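Local coordinates for protein Csm3 (Thermoplasma volcanium, PDB 6AE2) that probably binds RNA and may cut it, acting as a subunit of the type III-A CRISPR-Cas effector complex in antiviral defence, at residues A[34-40]-A[218-224]; A[40-44]-A[167-171]; A[59-63]-A[74-79]; A[67-73]-A[134-140]; A[86-91]-A[203-209]. All blocks are in the same frame, centred on the assembly; numbering follows the deposited sequence.

Interaction 1: residues A[34-40]-A[218-224]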
# COMPACT_ATOMS: atom_id res chain seq x y z
N MET A 34 1.59 17.91 -5.90
CA MET A 34 1.44 16.68 -5.13
C MET A 34 2.49 15.65 -5.53
O MET A 34 2.85 15.53 -6.71
CB MET A 34 0.03 16.12 -5.33
CG MET A 34 -0.13 14.65 -4.99
SD MET A 34 -1.78 14.04 -5.41
CE MET A 34 -1.84 14.42 -7.16
N GLU A 35 2.98 14.91 -4.54
CA GLU A 35 3.89 13.79 -4.76
C GLU A 35 3.26 12.52 -4.20
O GLU A 35 2.67 12.53 -3.11
CB GLU A 35 5.25 14.03 -4.10
CG GLU A 35 6.16 12.80 -4.10
CD GLU A 35 7.54 13.09 -3.55
OE1 GLU A 35 8.21 14.01 -4.06
OE2 GLU A 35 7.97 12.38 -2.60
N ILE A 36 3.38 11.43 -4.96
CA ILE A 36 2.81 10.14 -4.60
C ILE A 36 3.95 9.13 -4.56
O ILE A 36 4.55 8.82 -5.59
CB ILE A 36 1.73 9.69 -5.59
CG1 ILE A 36 0.55 10.67 -5.58
CG2 ILE A 36 1.27 8.28 -5.28
CD1 ILE A 36 -0.53 10.30 -6.56
N GLU A 37 4.24 8.61 -3.37
CA GLU A 37 5.28 7.60 -3.20
C GLU A 37 4.64 6.23 -3.01
O GLU A 37 3.73 6.07 -2.20
CB GLU A 37 6.19 7.92 -2.02
CG GLU A 37 7.41 7.01 -1.95
CD GLU A 37 8.30 7.29 -0.75
OE1 GLU A 37 9.47 6.87 -0.78
OE2 GLU A 37 7.82 7.93 0.21
N VAL A 38 5.13 5.25 -3.77
CA VAL A 38 4.65 3.88 -3.67
C VAL A 38 5.32 3.22 -2.47
O VAL A 38 6.55 3.17 -2.38
CB VAL A 38 4.94 3.11 -4.97
CG1 VAL A 38 4.62 1.64 -4.80
CG2 VAL A 38 4.16 3.71 -6.13
N LEU A 39 4.50 2.71 -1.55
CA LEU A 39 5.00 1.98 -0.38
C LEU A 39 4.91 0.46 -0.55
O LEU A 39 5.85 -0.25 -0.16
CB LEU A 39 4.22 2.39 0.87
CG LEU A 39 4.27 3.89 1.21
CD1 LEU A 39 3.57 4.15 2.54
CD2 LEU A 39 5.70 4.39 1.25
N THR A 40 3.82 -0.05 -1.11
CA THR A 40 3.76 -1.43 -1.57
C THR A 40 3.42 -1.43 -3.06
O THR A 40 2.76 -0.51 -3.55
CB THR A 40 2.71 -2.26 -0.84
OG1 THR A 40 1.42 -1.64 -0.95
CG2 THR A 40 3.08 -2.38 0.64
N GLY A 218 -0.55 -1.60 -3.52
CA GLY A 218 -1.00 -0.23 -3.68
C GLY A 218 -1.07 0.63 -2.44
O GLY A 218 -1.87 1.57 -2.40
N SER A 219 -0.27 0.36 -1.42
CA SER A 219 -0.14 1.31 -0.33
C SER A 219 0.68 2.50 -0.80
O SER A 219 1.72 2.33 -1.44
CB SER A 219 0.50 0.67 0.89
OG SER A 219 0.97 1.67 1.79
N VAL A 220 0.22 3.70 -0.47
CA VAL A 220 0.72 4.92 -1.08
C VAL A 220 0.87 6.00 -0.01
O VAL A 220 0.04 6.10 0.90
CB VAL A 220 -0.22 5.37 -2.22
CG1 VAL A 220 -0.16 6.87 -2.43
CG2 VAL A 220 0.11 4.62 -3.51
N LYS A 221 1.94 6.78 -0.11
CA LYS A 221 2.11 7.97 0.72
C LYS A 221 1.95 9.20 -0.18
O LYS A 221 2.70 9.36 -1.15
CB LYS A 221 3.47 7.98 1.41
CG LYS A 221 3.78 9.29 2.11
CD LYS A 221 5.27 9.49 2.30
CE LYS A 221 5.83 8.58 3.38
NZ LYS A 221 7.22 8.93 3.75
N ILE A 222 0.98 10.05 0.14
CA ILE A 222 0.68 11.24 -0.64
C ILE A 222 1.19 12.46 0.12
O ILE A 222 0.91 12.61 1.31
CB ILE A 222 -0.83 11.36 -0.93
CG1 ILE A 222 -1.27 10.23 -1.87
CG2 ILE A 222 -1.16 12.73 -1.51
CD1 ILE A 222 -2.48 10.57 -2.71
N THR A 223 1.94 13.31 -0.58
CA THR A 223 2.51 14.52 0.00
C THR A 223 2.07 15.72 -0.82
O THR A 223 2.50 15.88 -1.97
CB THR A 223 4.04 14.44 0.05
OG1 THR A 223 4.43 13.21 0.68
CG2 THR A 223 4.62 15.61 0.85
N LEU A 224 1.19 16.54 -0.25
CA LEU A 224 0.92 17.85 -0.81
C LEU A 224 1.98 18.83 -0.34
O LEU A 224 2.41 18.80 0.81
CB LEU A 224 -0.46 18.35 -0.39
CG LEU A 224 -1.69 17.53 -0.79
CD1 LEU A 224 -2.97 18.23 -0.36
CD2 LEU A 224 -1.69 17.27 -2.28

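Interaction 2: residues A[40-44]-A[167-171]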
# COMPACT_ATOMS: atom_id res chain seq x y z
N THR A 40 3.82 -0.05 -1.11
CA THR A 40 3.76 -1.43 -1.57
C THR A 40 3.42 -1.43 -3.06
O THR A 40 2.76 -0.51 -3.55
CB THR A 40 2.71 -2.26 -0.84
OG1 THR A 40 1.42 -1.64 -0.95
CG2 THR A 40 3.08 -2.38 0.64
N GLY A 41 3.87 -2.48 -3.75
CA GLY A 41 3.66 -2.63 -5.18
C GLY A 41 2.29 -2.20 -5.65
O GLY A 41 1.28 -2.67 -5.12
N LEU A 42 2.25 -1.30 -6.62
CA LEU A 42 1.02 -0.62 -7.02
C LEU A 42 0.59 -1.11 -8.39
O LEU A 42 1.39 -1.11 -9.33
CB LEU A 42 1.22 0.89 -7.03
CG LEU A 42 0.22 1.74 -7.80
CD1 LEU A 42 -1.11 1.81 -7.06
CD2 LEU A 42 0.78 3.13 -8.04
N HIS A 43 -0.67 -1.52 -8.50
CA HIS A 43 -1.21 -2.06 -9.74
C HIS A 43 -2.46 -1.28 -10.14
O HIS A 43 -3.53 -1.47 -9.55
CB HIS A 43 -1.52 -3.55 -9.61
CG HIS A 43 -2.10 -4.14 -10.85
ND1 HIS A 43 -1.33 -4.51 -11.93
CD2 HIS A 43 -3.39 -4.40 -11.19
CE1 HIS A 43 -2.12 -4.98 -12.89
NE2 HIS A 43 -3.37 -4.92 -12.46
N ILE A 44 -2.31 -0.41 -11.13
CA ILE A 44 -3.44 0.23 -11.81
C ILE A 44 -3.49 -0.36 -13.21
O ILE A 44 -2.61 -0.10 -14.03
CB ILE A 44 -3.31 1.75 -11.83
CG1 ILE A 44 -3.34 2.31 -10.41
CG2 ILE A 44 -4.42 2.37 -12.67
CD1 ILE A 44 -2.64 3.64 -10.25
N ILE A 167 1.32 -10.58 -12.39
CA ILE A 167 0.76 -9.23 -12.31
C ILE A 167 1.90 -8.23 -12.22
O ILE A 167 2.86 -8.43 -11.46
CB ILE A 167 -0.20 -9.10 -11.12
CG1 ILE A 167 -1.25 -10.21 -11.16
CG2 ILE A 167 -0.85 -7.73 -11.10
CD1 ILE A 167 -2.40 -10.01 -10.20
N GLU A 168 1.80 -7.15 -12.99
CA GLU A 168 2.78 -6.08 -12.93
C GLU A 168 2.46 -5.13 -11.79
O GLU A 168 1.29 -4.88 -11.47
CB GLU A 168 2.80 -5.30 -14.25
CG GLU A 168 3.54 -5.99 -15.38
CD GLU A 168 3.67 -5.10 -16.60
OE1 GLU A 168 3.21 -3.94 -16.55
OE2 GLU A 168 4.22 -5.57 -17.62
N ARG A 169 3.51 -4.61 -11.15
CA ARG A 169 3.38 -3.62 -10.09
C ARG A 169 4.50 -2.60 -10.21
O ARG A 169 5.59 -2.90 -10.71
CB ARG A 169 3.42 -4.24 -8.69
CG ARG A 169 2.66 -5.55 -8.52
CD ARG A 169 3.20 -6.33 -7.34
NE ARG A 169 2.62 -5.87 -6.08
CZ ARG A 169 3.13 -6.14 -4.88
NH1 ARG A 169 4.24 -6.87 -4.78
NH2 ARG A 169 2.54 -5.69 -3.79
N VAL A 170 4.21 -1.39 -9.76
CA VAL A 170 5.22 -0.34 -9.65
C VAL A 170 5.92 -0.51 -8.31
O VAL A 170 5.27 -0.43 -7.26
CB VAL A 170 4.59 1.05 -9.78
CG1 VAL A 170 5.67 2.11 -9.84
CG2 VAL A 170 3.70 1.12 -11.01
N ARG A 171 7.22 -0.77 -8.34
CA ARG A 171 7.93 -1.17 -7.14
C ARG A 171 7.90 -0.06 -6.09
O ARG A 171 7.71 1.12 -6.39
CB ARG A 171 9.38 -1.55 -7.47
CG ARG A 171 10.31 -0.38 -7.73
CD ARG A 171 11.65 -0.88 -8.25
NE ARG A 171 12.47 0.19 -8.82
CZ ARG A 171 13.73 0.04 -9.22
NH1 ARG A 171 14.32 -1.14 -9.12
NH2 ARG A 171 14.39 1.07 -9.73

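Interaction 3: residues A[59-63]-A[74-79]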
# COMPACT_ATOMS: atom_id res chain seq x y z
N PRO A 59 -0.81 -6.13 -17.27
CA PRO A 59 0.15 -5.03 -17.12
C PRO A 59 -0.50 -3.80 -16.50
O PRO A 59 -1.72 -3.66 -16.45
CB PRO A 59 0.58 -4.76 -18.57
CG PRO A 59 -0.64 -5.08 -19.36
CD PRO A 59 -1.34 -6.21 -18.64
N VAL A 60 0.36 -2.90 -16.03
CA VAL A 60 -0.10 -1.64 -15.48
C VAL A 60 -0.21 -0.63 -16.61
O VAL A 60 0.42 -0.76 -17.66
CB VAL A 60 0.82 -1.13 -14.36
CG1 VAL A 60 0.80 -2.08 -13.17
CG2 VAL A 60 2.22 -0.94 -14.88
N ILE A 61 -1.02 0.41 -16.38
CA ILE A 61 -1.23 1.43 -17.40
C ILE A 61 0.04 2.25 -17.57
O ILE A 61 0.70 2.62 -16.59
CB ILE A 61 -2.45 2.29 -17.04
CG1 ILE A 61 -2.90 3.12 -18.25
CG2 ILE A 61 -2.17 3.18 -15.83
CD1 ILE A 61 -4.27 3.74 -18.07
N THR A 62 0.41 2.52 -18.82
CA THR A 62 1.65 3.21 -19.12
C THR A 62 1.41 4.29 -20.18
O THR A 62 0.37 4.33 -20.84
CB THR A 62 2.74 2.25 -19.61
OG1 THR A 62 2.32 1.62 -20.83
CG2 THR A 62 3.04 1.18 -18.57
N THR A 63 2.40 5.17 -20.32
CA THR A 63 2.42 6.15 -21.39
C THR A 63 3.88 6.43 -21.75
O THR A 63 4.80 6.05 -21.03
CB THR A 63 1.69 7.44 -21.00
OG1 THR A 63 1.51 8.26 -22.16
CG2 THR A 63 2.49 8.21 -19.96
N ASP A 74 7.92 3.47 -22.60
CA ASP A 74 6.60 3.33 -22.00
C ASP A 74 6.78 3.05 -20.51
O ASP A 74 7.43 2.07 -20.14
CB ASP A 74 5.81 2.21 -22.67
CG ASP A 74 5.29 2.61 -24.04
OD1 ASP A 74 5.23 3.83 -24.32
OD2 ASP A 74 4.95 1.71 -24.84
N LEU A 75 6.23 3.91 -19.67
CA LEU A 75 6.44 3.83 -18.24
C LEU A 75 5.13 4.11 -17.52
O LEU A 75 4.23 4.74 -18.08
CB LEU A 75 7.52 4.82 -17.78
CG LEU A 75 8.98 4.44 -17.97
CD1 LEU A 75 9.85 5.69 -17.94
CD2 LEU A 75 9.39 3.45 -16.88
N PRO A 76 4.99 3.64 -16.28
CA PRO A 76 3.73 3.85 -15.55
C PRO A 76 3.43 5.32 -15.32
O PRO A 76 4.32 6.17 -15.26
CB PRO A 76 3.98 3.13 -14.21
CG PRO A 76 5.00 2.11 -14.52
CD PRO A 76 5.90 2.74 -15.55
N TYR A 77 2.14 5.61 -15.21
CA TYR A 77 1.65 6.87 -14.67
C TYR A 77 0.41 6.58 -13.85
O TYR A 77 -0.22 5.52 -14.00
CB TYR A 77 1.36 7.91 -15.77
CG TYR A 77 0.07 7.69 -16.53
CD1 TYR A 77 0.02 6.88 -17.65
CD2 TYR A 77 -1.11 8.32 -16.13
CE1 TYR A 77 -1.15 6.69 -18.35
CE2 TYR A 77 -2.29 8.13 -16.82
CZ TYR A 77 -2.31 7.32 -17.93
OH TYR A 77 -3.48 7.13 -18.62
N ILE A 78 0.05 7.51 -12.97
CA ILE A 78 -1.10 7.34 -12.10
C ILE A 78 -2.22 8.22 -12.63
O ILE A 78 -2.13 9.46 -12.57
CB ILE A 78 -0.77 7.67 -10.64
CG1 ILE A 78 0.30 6.72 -10.11
CG2 ILE A 78 -2.02 7.57 -9.78
CD1 ILE A 78 0.53 6.82 -8.62
N PRO A 79 -3.30 7.65 -13.17
CA PRO A 79 -4.39 8.48 -13.68
C PRO A 79 -5.05 9.27 -12.56
O PRO A 79 -5.23 8.77 -11.45
CB PRO A 79 -5.36 7.47 -14.30
CG PRO A 79 -4.58 6.19 -14.43
CD PRO A 79 -3.55 6.21 -13.36

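Interaction 4: residues A[67-73]-A[134-140]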
# COMPACT_ATOMS: atom_id res chain seq x y z
N ILE A 67 13.06 9.42 -21.86
CA ILE A 67 13.96 9.18 -20.74
C ILE A 67 15.34 9.74 -21.07
O ILE A 67 15.88 9.49 -22.15
CB ILE A 67 14.04 7.68 -20.41
CG1 ILE A 67 12.79 7.25 -19.65
CG2 ILE A 67 15.29 7.35 -19.61
CD1 ILE A 67 12.34 8.25 -18.60
N ASN A 68 15.90 10.51 -20.12
CA ASN A 68 17.18 11.20 -20.28
C ASN A 68 17.15 12.20 -21.43
O ASN A 68 18.21 12.63 -21.90
CB ASN A 68 18.34 10.20 -20.46
CG ASN A 68 19.70 10.84 -20.22
OD1 ASN A 68 19.81 11.89 -19.58
ND2 ASN A 68 20.75 10.21 -20.73
N ASN A 69 15.95 12.58 -21.88
CA ASN A 69 15.76 13.50 -23.00
C ASN A 69 16.24 12.88 -24.32
O ASN A 69 16.59 13.60 -25.26
CB ASN A 69 16.46 14.84 -22.74
CG ASN A 69 15.90 15.97 -23.59
OD1 ASN A 69 14.70 16.06 -23.82
ND2 ASN A 69 16.79 16.85 -24.05
N VAL A 70 16.24 11.55 -24.40
CA VAL A 70 16.71 10.83 -25.59
C VAL A 70 15.71 9.76 -25.97
O VAL A 70 15.15 9.76 -27.08
CB VAL A 70 18.08 10.18 -25.36
CG1 VAL A 70 18.79 9.92 -26.69
CG2 VAL A 70 18.94 10.96 -24.38
N GLU A 71 15.49 8.82 -25.05
CA GLU A 71 14.98 7.49 -25.37
C GLU A 71 13.49 7.40 -25.07
O GLU A 71 13.09 7.53 -23.91
CB GLU A 71 15.75 6.44 -24.57
CG GLU A 71 15.68 5.04 -25.14
CD GLU A 71 16.15 4.96 -26.58
OE1 GLU A 71 17.13 5.66 -26.94
OE2 GLU A 71 15.54 4.20 -27.36
N PRO A 72 12.66 7.17 -26.08
CA PRO A 72 11.23 6.93 -25.82
C PRO A 72 11.05 5.64 -25.03
O PRO A 72 11.64 4.61 -25.35
CB PRO A 72 10.62 6.83 -27.22
CG PRO A 72 11.77 6.50 -28.12
CD PRO A 72 12.95 7.20 -27.53
N CYS A 73 10.24 5.71 -23.98
CA CYS A 73 10.01 4.58 -23.10
C CYS A 73 8.59 4.62 -22.59
O CYS A 73 8.10 5.68 -22.19
CB CYS A 73 11.00 4.58 -21.94
SG CYS A 73 11.33 2.97 -21.22
N ASP A 134 11.33 11.37 -12.84
CA ASP A 134 12.49 10.73 -13.48
C ASP A 134 13.76 11.44 -13.02
O ASP A 134 14.47 12.10 -13.78
CB ASP A 134 12.34 10.71 -15.00
CG ASP A 134 11.98 12.06 -15.58
OD1 ASP A 134 11.69 12.99 -14.80
OD2 ASP A 134 11.99 12.18 -16.82
N GLY A 135 14.04 11.28 -11.72
CA GLY A 135 15.20 11.88 -11.10
C GLY A 135 16.42 10.98 -11.04
O GLY A 135 17.56 11.44 -11.11
N HIS A 136 16.19 9.69 -10.92
CA HIS A 136 17.27 8.72 -10.96
C HIS A 136 17.01 7.70 -12.06
O HIS A 136 17.37 6.54 -11.95
CB HIS A 136 17.44 8.06 -9.60
CG HIS A 136 17.78 9.04 -8.51
ND1 HIS A 136 18.85 9.91 -8.61
CD2 HIS A 136 17.21 9.28 -7.30
CE1 HIS A 136 18.92 10.64 -7.51
NE2 HIS A 136 17.94 10.28 -6.70
N ILE A 137 16.35 8.16 -13.13
CA ILE A 137 15.99 7.34 -14.27
C ILE A 137 16.70 7.95 -15.47
O ILE A 137 16.22 8.92 -16.07
CB ILE A 137 14.46 7.28 -14.49
CG1 ILE A 137 13.72 6.61 -13.31
CG2 ILE A 137 14.13 6.56 -15.80
CD1 ILE A 137 13.40 7.52 -12.16
N LYS A 138 17.88 7.40 -15.81
CA LYS A 138 18.72 7.92 -16.88
C LYS A 138 18.88 7.02 -18.09
O LYS A 138 19.65 7.37 -18.99
CB LYS A 138 20.14 8.22 -16.37
CG LYS A 138 20.45 9.70 -16.10
CD LYS A 138 19.25 10.47 -15.54
CE LYS A 138 19.03 10.21 -14.05
NZ LYS A 138 17.85 10.97 -13.53
N SER A 139 18.23 5.85 -18.12
CA SER A 139 18.31 4.97 -19.28
C SER A 139 17.08 4.08 -19.28
O SER A 139 16.52 3.79 -18.22
CB SER A 139 19.59 4.12 -19.29
OG SER A 139 19.39 2.88 -18.63
N ALA A 140 16.66 3.66 -20.48
CA ALA A 140 15.44 2.86 -20.62
C ALA A 140 15.51 1.55 -19.85
O ALA A 140 14.46 0.97 -19.55
CB ALA A 140 15.16 2.58 -22.09

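Interaction 5: residues A[86-91]-A[203-209]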
# COMPACT_ATOMS: atom_id res chain seq x y z
N LYS A 86 -10.86 7.11 -5.94
CA LYS A 86 -10.61 6.38 -4.71
C LYS A 86 -10.87 7.26 -3.49
O LYS A 86 -11.53 6.83 -2.53
CB LYS A 86 -9.19 5.83 -4.69
CG LYS A 86 -8.89 4.94 -3.49
CD LYS A 86 -9.99 3.91 -3.30
CE LYS A 86 -9.72 3.02 -2.11
NZ LYS A 86 -10.00 1.59 -2.42
N ILE A 87 -10.37 8.50 -3.51
CA ILE A 87 -10.59 9.40 -2.39
C ILE A 87 -12.08 9.68 -2.22
O ILE A 87 -12.60 9.71 -1.09
CB ILE A 87 -9.80 10.71 -2.58
CG1 ILE A 87 -8.29 10.44 -2.53
CG2 ILE A 87 -10.18 11.73 -1.52
CD1 ILE A 87 -7.45 11.66 -2.86
N ARG A 88 -12.79 9.87 -3.33
CA ARG A 88 -14.22 10.14 -3.26
C ARG A 88 -14.97 8.97 -2.64
O ARG A 88 -15.79 9.15 -1.73
CB ARG A 88 -14.78 10.46 -4.65
CG ARG A 88 -16.07 11.25 -4.62
CD ARG A 88 -17.07 10.74 -5.64
NE ARG A 88 -18.36 11.41 -5.50
CZ ARG A 88 -18.76 12.44 -6.22
NH1 ARG A 88 -17.97 12.95 -7.16
NH2 ARG A 88 -19.96 12.98 -6.01
N SER A 89 -14.69 7.75 -3.11
CA SER A 89 -15.36 6.57 -2.57
C SER A 89 -15.07 6.39 -1.09
O SER A 89 -15.94 5.93 -0.34
CB SER A 89 -14.94 5.33 -3.35
OG SER A 89 -13.62 4.95 -3.04
N LEU A 90 -13.86 6.74 -0.65
CA LEU A 90 -13.52 6.60 0.77
C LEU A 90 -14.31 7.58 1.63
O LEU A 90 -14.74 7.23 2.74
CB LEU A 90 -12.02 6.80 0.96
CG LEU A 90 -11.12 5.68 0.44
CD1 LEU A 90 -9.73 6.21 0.15
CD2 LEU A 90 -11.06 4.54 1.44
N LEU A 91 -14.50 8.81 1.15
CA LEU A 91 -15.28 9.78 1.91
C LEU A 91 -16.76 9.39 1.94
O LEU A 91 -17.43 9.60 2.96
CB LEU A 91 -15.09 11.18 1.33
CG LEU A 91 -13.70 11.78 1.51
CD1 LEU A 91 -13.41 12.80 0.42
CD2 LEU A 91 -13.54 12.39 2.89
N LEU A 203 -7.52 9.05 4.65
CA LEU A 203 -8.23 7.79 4.47
C LEU A 203 -7.51 6.89 3.49
O LEU A 203 -7.42 5.67 3.70
CB LEU A 203 -9.66 8.07 3.99
CG LEU A 203 -10.65 8.63 5.01
CD1 LEU A 203 -12.04 8.73 4.39
CD2 LEU A 203 -10.69 7.77 6.26
N LEU A 204 -6.99 7.46 2.40
CA LEU A 204 -6.37 6.66 1.35
C LEU A 204 -5.10 5.97 1.84
O LEU A 204 -4.79 4.86 1.39
CB LEU A 204 -6.07 7.54 0.14
CG LEU A 204 -5.21 6.95 -0.98
CD1 LEU A 204 -5.87 5.71 -1.57
CD2 LEU A 204 -4.96 7.99 -2.06
N GLU A 205 -4.36 6.60 2.75
CA GLU A 205 -3.10 6.02 3.21
C GLU A 205 -3.31 4.82 4.12
O GLU A 205 -2.41 3.98 4.22
CB GLU A 205 -2.26 7.09 3.90
CG GLU A 205 -2.11 8.35 3.06
CD GLU A 205 -0.94 9.22 3.49
OE1 GLU A 205 -0.13 9.60 2.62
OE2 GLU A 205 -0.84 9.51 4.70
N ASP A 206 -4.46 4.72 4.79
CA ASP A 206 -4.85 3.50 5.46
C ASP A 206 -5.64 2.57 4.54
O ASP A 206 -6.22 1.58 5.02
CB ASP A 206 -5.67 3.81 6.71
CG ASP A 206 -4.79 4.16 7.90
OD1 ASP A 206 -3.55 4.00 7.80
OD2 ASP A 206 -5.34 4.58 8.93
N SER A 207 -5.68 2.87 3.25
CA SER A 207 -6.26 2.00 2.24
C SER A 207 -5.24 1.79 1.12
O SER A 207 -4.05 1.63 1.39
CB SER A 207 -7.56 2.59 1.69
OG SER A 207 -8.33 1.60 1.03
N TYR A 208 -5.70 1.82 -0.13
CA TYR A 208 -4.81 1.48 -1.23
C TYR A 208 -5.33 2.08 -2.53
O TYR A 208 -6.52 2.34 -2.69
CB TYR A 208 -4.68 -0.04 -1.37
CG TYR A 208 -5.98 -0.73 -1.72
CD1 TYR A 208 -6.87 -1.12 -0.73
CD2 TYR A 208 -6.32 -0.99 -3.04
CE1 TYR A 208 -8.06 -1.74 -1.04
CE2 TYR A 208 -7.51 -1.62 -3.37
CZ TYR A 208 -8.37 -1.99 -2.37
OH TYR A 208 -9.56 -2.62 -2.69
N LEU A 209 -4.40 2.28 -3.47
CA LEU A 209 -4.71 2.64 -4.84
C LEU A 209 -4.65 1.41 -5.73
O LEU A 209 -3.88 0.48 -5.48
CB LEU A 209 -3.74 3.70 -5.38
CG LEU A 209 -4.01 5.18 -5.09
CD1 LEU A 209 -2.88 6.03 -5.67
CD2 LEU A 209 -5.35 5.59 -5.68

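Interaction 1: residues A[34-40]-A[218-224]
I36 and I222 lie side by side and point the same way, with their CG1 atoms 4.2 Å apart. The CG2 branch of I36 is set anti to its backbone N (chi1 -63°). This branch meets V220 CG1 at 3.5 Å, and the two side chains cross obliquely. M34 extends the same apolar row. Its CB touches L224 CD2 at 3.7 Å, and its CG passes I222 CG2 at a slant. Helix 190-205 covers this side, with I201 and L204 against I222.

The two strands, 26-38 and 220-230, run antiparallel. They form one margin of the large sheet of the RAMP fold, which is of the ferredoxin-like (RRM-like) type. E35 pairs with T223 and E37 with K221, each through two backbone bonds. I36–I222 and V38–V220 are the non-hydrogen-bonded pairs.

On the other face E37 and K221 run alongside each other. Their salt bridge is long, with E37 OE2 3.7 Å from K221 NZ. L39 leans its CD1 over K221 CB at 4.0 Å.

Past the strand end, S219 O takes two N-H groups, from L39 N and T40 N, both on the same face of its plane. The T40 hydroxyl turns back to the other segment. Its OG1 accepts S219 N at 2.7 Å and is also bonded to G216 O.

Interaction 2: residues A[40-44]-A[167-171]
H43 ND1 gives its N-H to E168 O at 2.7 Å. The donor lies in the carbonyl plane, while the oxygen sits 16° out of the imidazole plane. The bond helps to set the turn of the ring. L42 and V170 add a single antiparallel bridge, with V170 N to L42 O at 2.9 Å and L42 N to V170 O at 3.2 Å.

The R169 guanidinium lies with one face over G41, its NE 3.5 Å from G41 CA. Its charge is met by E148 and by D129 of the second subunit. I167 CG2 is over one face of the H43 ring, 3.6 Å from the ring centroid, a CH-pi contact. The I167 side chain crosses that of H43 at about a right angle.

The contact ties the loop after strand 26-38 to the small two-stranded sheet of 147-151 and 166-170. Strand 71-78 of the main sheet lies next to it, with I78 against L42 and P76 against V170.

Interaction 3: residues A[59-63]-A[74-79]
Y77 reaches back across I61, T62 and T63. Its CG stands between the backbone N and the carbonyl carbon (chi1 77°), which turns the ring from CB toward the other segment. CD1 meets T63 CG2 at 3.6 Å, and that methyl comes at the ring obliquely. CE1 is next, 3.8 Å from T62 O, which lies at the ring edge near its plane. CE1 also touches I61 CG1 at 4.0 Å. At CZ and beyond, the partner is the tip of I61. Its CD1 is 3.5 Å from Y77 OH.

The other branch of I61, CG2, lies over a face of the ring and goes on to P79 CG at 4.1 Å. P79 is the N-cap residue of helix 80-93. Separately, V60 CG2 packs on P76 CG, also at 4.1 Å.

The backbones hold at one pair. T63 N to L75 O and L75 N to T63 O are both 2.9 Å. T62 and P76 form the next, non-hydrogen-bonded pair. The proline has no N-H to give, and none is called for at this position. Their side chains diverge.

F131 touches T63 and D129 touches Y77, both from strand 125-132. The arrangement is the open end of the beta hairpin of strands 62-67 and 71-78, which forms one edge of the main antiparallel sheet.

Interaction 4: residues A[67-73]-A[134-140]
I67 pushes its side chain into the loop that carries I137, S139 and A140. It sits at a classic beta bulge near the turn of the hairpin of strands 62-67 and 71-78, where V70 and E71 both face I67. I67 O takes the N-H of both.

The CG2 branch of I67, anti to the backbone N (chi1 -77°), meets S139 N at 3.6 Å. The other branch ends in CD1, 3.7 Å from I137 CG2, and the two isoleucines pass each other at a slant. N68, in the turn, sets its CB 3.4 Å from K138 O. Its side chain stands at about a right angle to that of K138.

S139 is the N-cap of helix 140-143, and its OG accepts D142 N. A140 is the first residue of this helix. No hydrogen bond joins the two segments, so contact rests on van der Waals packing at the surface. A140 CB touches two side chains of strand 71-78, 4.0 Å from E71 CG and 3.9 Å from C73 SG.

Interaction 5: residues A[86-91]-A[203-209]
K86 O is gripped by two donors, S89 OG at 2.9 Å and L90 N at 3.0 Å, which reach it from the same face of its plane. The second is the normal helical bond. The first turns the S89 hydroxyl back on its own helix. Here helix 80-93 packs on the end of helix 190-205 and the loop after it, as part of the helical layer of the RAMP ferredoxin-like fold.

The K86 side chain carries the polar half of the contact. CG leaves anti to the backbone N (chi1 -175°), and a bend at chi2 leads the chain along Y208 O. NZ stands over one face of the Y208 ring, 4.1 Å from its centroid and 17° off the normal, a cation-pi contact. S207 OG lies near CE of the lysine. S207 and Y208 also meet the second subunit: S207 O is bonded to its R128, and Y208 packs on its I126.

L90 carries the apolar half. Its CD1 rests on L204 CA at 3.6 Å, and its CD2 faces S207 CB. L203 CD1 comes in beside L90 O at 3.5 Å and also touches L91. I201 of helix 190-205 also touches I87, and I222 of strand 220-230 touches L204. K86 takes part here too: its CG touches L204 CD1 at 3.7 Å, and its CB lies 4.0 Å from L209 CD2.

Overall arrangement
Interaction 1 joins its neighbours through backbone and side-chain bonds. G218 N lies 2.7 Å from G41 O of interaction 2, and I222 N lies 2.8 Å from E205 OE1 of interaction 5. Interaction 2 leads on to interaction 3, where I44 O is 2.9 Å from I61 N. Interactions 3 and 4 share strand 71-78, and L75 CD1 touches I67 CD1 at 3.6 Å. Interactions 4 and 5 lie on opposite sides of the chain's centre, their own centres about 31 Å apart. Along the chain, interactions 2 to 5 are all nested inside the loop closed by interaction 1. Interactions 1, 2 and 5 touch the second subunit; 3 and 4 do not.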